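Local coordinates for tudor and KH domain-containing protein homolog (Drosophila melanogaster, PDB 5YGB) that acts in the piRNA pathway, where its extended Tudor domain binds the N-terminus of Piwi and the protein likely recruits Piwi proteins to the piRNA biogenesis machinery in the nuage, at residues 71-76 / 119-124. The protein carries 1 engineered substitution. Numbering follows the deposited sequence.
Sequences WYRAEI and LRFQAV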
loop_
_atom_site.group_PDB
_atom_site.type_symbol
_atom_site.label_atom_id
_atom_site.label_comp_id
_atom_site.label_asym_id
_atom_site.label_seq_id
_atom_site.Cartn_x
_atom_site.Cartn_y
_atom_site.Cartn_z
ATOM N N TRP A 71 5.714 -13.672 -2.981
ATOM C CA TRP A 71 4.801 -13.897 -1.857
ATOM C C TRP A 71 4.876 -12.742 -0.876
ATOM O O TRP A 71 5.967 -12.309 -0.494
ATOM C CB TRP A 71 5.129 -15.216 -1.158
ATOM C CG TRP A 71 4.669 -16.418 -1.930
ATOM C CD1 TRP A 71 5.305 -17.006 -2.989
ATOM C CD2 TRP A 71 3.473 -17.168 -1.711
ATOM N NE1 TRP A 71 4.575 -18.082 -3.437
ATOM C CE2 TRP A 71 3.446 -18.204 -2.672
ATOM C CE3 TRP A 71 2.421 -17.072 -0.792
ATOM C CZ2 TRP A 71 2.412 -19.137 -2.744
ATOM C CZ3 TRP A 71 1.396 -18.002 -0.855
ATOM C CH2 TRP A 71 1.392 -19.015 -1.832
ATOM N N TYR A 72 3.702 -12.277 -0.472
ATOM C CA TYR A 72 3.547 -11.078 0.341
ATOM C C TYR A 72 2.708 -11.322 1.578
ATOM O O TYR A 72 1.828 -12.191 1.584
ATOM C CB TYR A 72 2.904 -9.971 -0.500
ATOM C CG TYR A 72 3.814 -9.504 -1.618
ATOM C CD1 TYR A 72 4.864 -8.636 -1.354
ATOM C CD2 TYR A 72 3.644 -9.956 -2.924
ATOM C CE1 TYR A 72 5.716 -8.206 -2.360
ATOM C CE2 TYR A 72 4.484 -9.524 -3.940
ATOM C CZ TYR A 72 5.520 -8.657 -3.648
ATOM O OH TYR A 72 6.374 -8.220 -4.641
ATOM N N ARG A 73 2.953 -10.529 2.619
ATOM C CA ARG A 73 2.049 -10.490 3.766
ATOM C C ARG A 73 0.784 -9.725 3.403
ATOM O O ARG A 73 0.837 -8.645 2.806
ATOM C CB ARG A 73 2.726 -9.830 4.975
ATOM C CG ARG A 73 4.020 -10.527 5.420
ATOM C CD ARG A 73 4.505 -10.065 6.780
ATOM N NE ARG A 73 4.860 -8.648 6.790
ATOM C CZ ARG A 73 5.288 -8.017 7.878
ATOM N NH1 ARG A 73 5.404 -8.678 9.029
ATOM N NH2 ARG A 73 5.588 -6.721 7.827
ATOM N N ALA A 74 -0.361 -10.267 3.794
ATOM C CA ALA A 74 -1.623 -9.650 3.440
ATOM C C ALA A 74 -2.650 -9.808 4.543
ATOM O O ALA A 74 -2.639 -10.792 5.285
ATOM C CB ALA A 74 -2.151 -10.232 2.122
ATOM N N GLU A 75 -3.544 -8.833 4.642
ATOM C CA GLU A 75 -4.656 -8.834 5.580
ATOM C C GLU A 75 -5.950 -9.119 4.824
ATOM O O GLU A 75 -6.242 -8.476 3.811
ATOM C CB GLU A 75 -4.720 -7.478 6.299
ATOM C CG GLU A 75 -5.935 -7.278 7.187
ATOM C CD GLU A 75 -6.047 -5.861 7.717
ATOM O OE1 GLU A 75 -5.158 -5.025 7.441
ATOM O OE2 GLU A 75 -7.033 -5.587 8.422
ATOM N N ILE A 76 -6.725 -10.088 5.292
ATOM C CA ILE A 76 -8.032 -10.326 4.690
ATOM C C ILE A 76 -8.991 -9.211 5.101
ATOM O O ILE A 76 -9.253 -8.997 6.297
ATOM C CB ILE A 76 -8.595 -11.697 5.096
ATOM C CG1 ILE A 76 -7.656 -12.817 4.626
ATOM C CG2 ILE A 76 -10.022 -11.889 4.531
ATOM C CD1 ILE A 76 -8.172 -14.224 4.903
ATOM N N LEU A 119 8.325 -8.285 11.631
ATOM C CA LEU A 119 8.571 -6.978 11.030
ATOM C C LEU A 119 7.320 -6.100 11.056
ATOM O O LEU A 119 6.230 -6.545 10.695
ATOM C CB LEU A 119 9.056 -7.138 9.585
ATOM C CG LEU A 119 9.412 -5.851 8.840
ATOM C CD1 LEU A 119 10.611 -5.162 9.470
ATOM C CD2 LEU A 119 9.702 -6.157 7.375
ATOM N N ARG A 120 7.482 -4.851 11.484
ATOM C CA ARG A 120 6.413 -3.854 11.418
ATOM C C ARG A 120 5.754 -3.848 10.034
ATOM O O ARG A 120 6.447 -3.956 9.024
ATOM C CB ARG A 120 7.007 -2.469 11.760
ATOM C CG ARG A 120 6.177 -1.252 11.365
ATOM C CD ARG A 120 6.849 0.102 11.716
ATOM N NE ARG A 120 6.101 1.164 11.050
ATOM C CZ ARG A 120 6.414 1.650 9.853
ATOM N NH1 ARG A 120 7.491 1.209 9.213
ATOM N NH2 ARG A 120 5.661 2.586 9.296
ATOM N N PHE A 121 4.427 -3.756 9.967
ATOM C CA PHE A 121 3.774 -3.621 8.664
ATOM C C PHE A 121 4.302 -2.336 8.009
ATOM O O PHE A 121 4.268 -1.247 8.608
ATOM C CB PHE A 121 2.246 -3.594 8.796
ATOM C CG PHE A 121 1.631 -4.912 9.231
ATOM C CD1 PHE A 121 2.396 -6.057 9.392
ATOM C CD2 PHE A 121 0.266 -4.997 9.445
ATOM C CE1 PHE A 121 1.807 -7.258 9.789
ATOM C CE2 PHE A 121 -0.328 -6.201 9.830
ATOM C CZ PHE A 121 0.444 -7.316 10.000
ATOM N N GLN A 122 4.810 -2.443 6.787
ATOM C CA GLN A 122 5.662 -1.382 6.257
ATOM C C GLN A 122 4.959 -0.221 5.556
ATOM O O GLN A 122 5.565 0.843 5.397
ATOM C CB GLN A 122 6.695 -2.008 5.305
ATOM C CG GLN A 122 7.729 -2.858 6.031
ATOM C CD GLN A 122 8.609 -2.003 6.906
ATOM O OE1 GLN A 122 9.303 -1.110 6.420
ATOM N NE2 GLN A 122 8.556 -2.243 8.203
ATOM N N ALA A 123 3.717 -0.393 5.114
ATOM C CA ALA A 123 3.049 0.657 4.350
ATOM C C ALA A 123 2.210 1.553 5.232
ATOM O O ALA A 123 1.429 1.062 6.055
ATOM C CB ALA A 123 2.175 0.055 3.241
ATOM N N VAL A 124 2.373 2.862 5.072
ATOM C CA VAL A 124 1.517 3.825 5.760
ATOM C C VAL A 124 0.736 4.649 4.752
ATOM O O VAL A 124 1.323 5.300 3.868
ATOM C CB VAL A 124 2.318 4.765 6.659
ATOM C CG1 VAL A 124 1.385 5.787 7.300
ATOM C CG2 VAL A 124 3.044 3.978 7.743
#
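R73 reaches out from strand 70-81 and grips the backbone of L119 end-on: R73 NH1 lies 2.8 Å and R73 NH2 2.9 Å from the same L119 O. Its chain runs extended at chi2, then bends at chi3 (-63°), turning the guanidinium to that oxygen, which sits in the guanidinium plane. NH1 comes in tilted 16° from the L119 carbonyl plane, while NH2 stands above it. R73 NH2 adds a weak bond to R120 O at 3.1 Å. Packing is tight around buried R73: the F121 ring stands nearly upright against the guanidinium, planes 82° apart, its CD1 over one face, 3.6 Å from R73 NH2, and M33 and M37 of helix 25-41 also touch the arginine. R120, by contrast, is exposed and points away from strand 70-81, its NH1 bonding to Q26. Buried Q122 NE2 donates to R120 O at 2.8 Å. D97 OD1 links the segments, bonding to both R73 NH2 and Q122 N. A leucine in place of R73 would probably leave L119 O without either donor and D97 without its cationic mate. R73 thus helps join the Tudor sheet to the loop leading into strand 124-128, NH1 serving the L119 and F116 carbonyls, NH2 shared between carbonyls and D97, which probably offsets its charge.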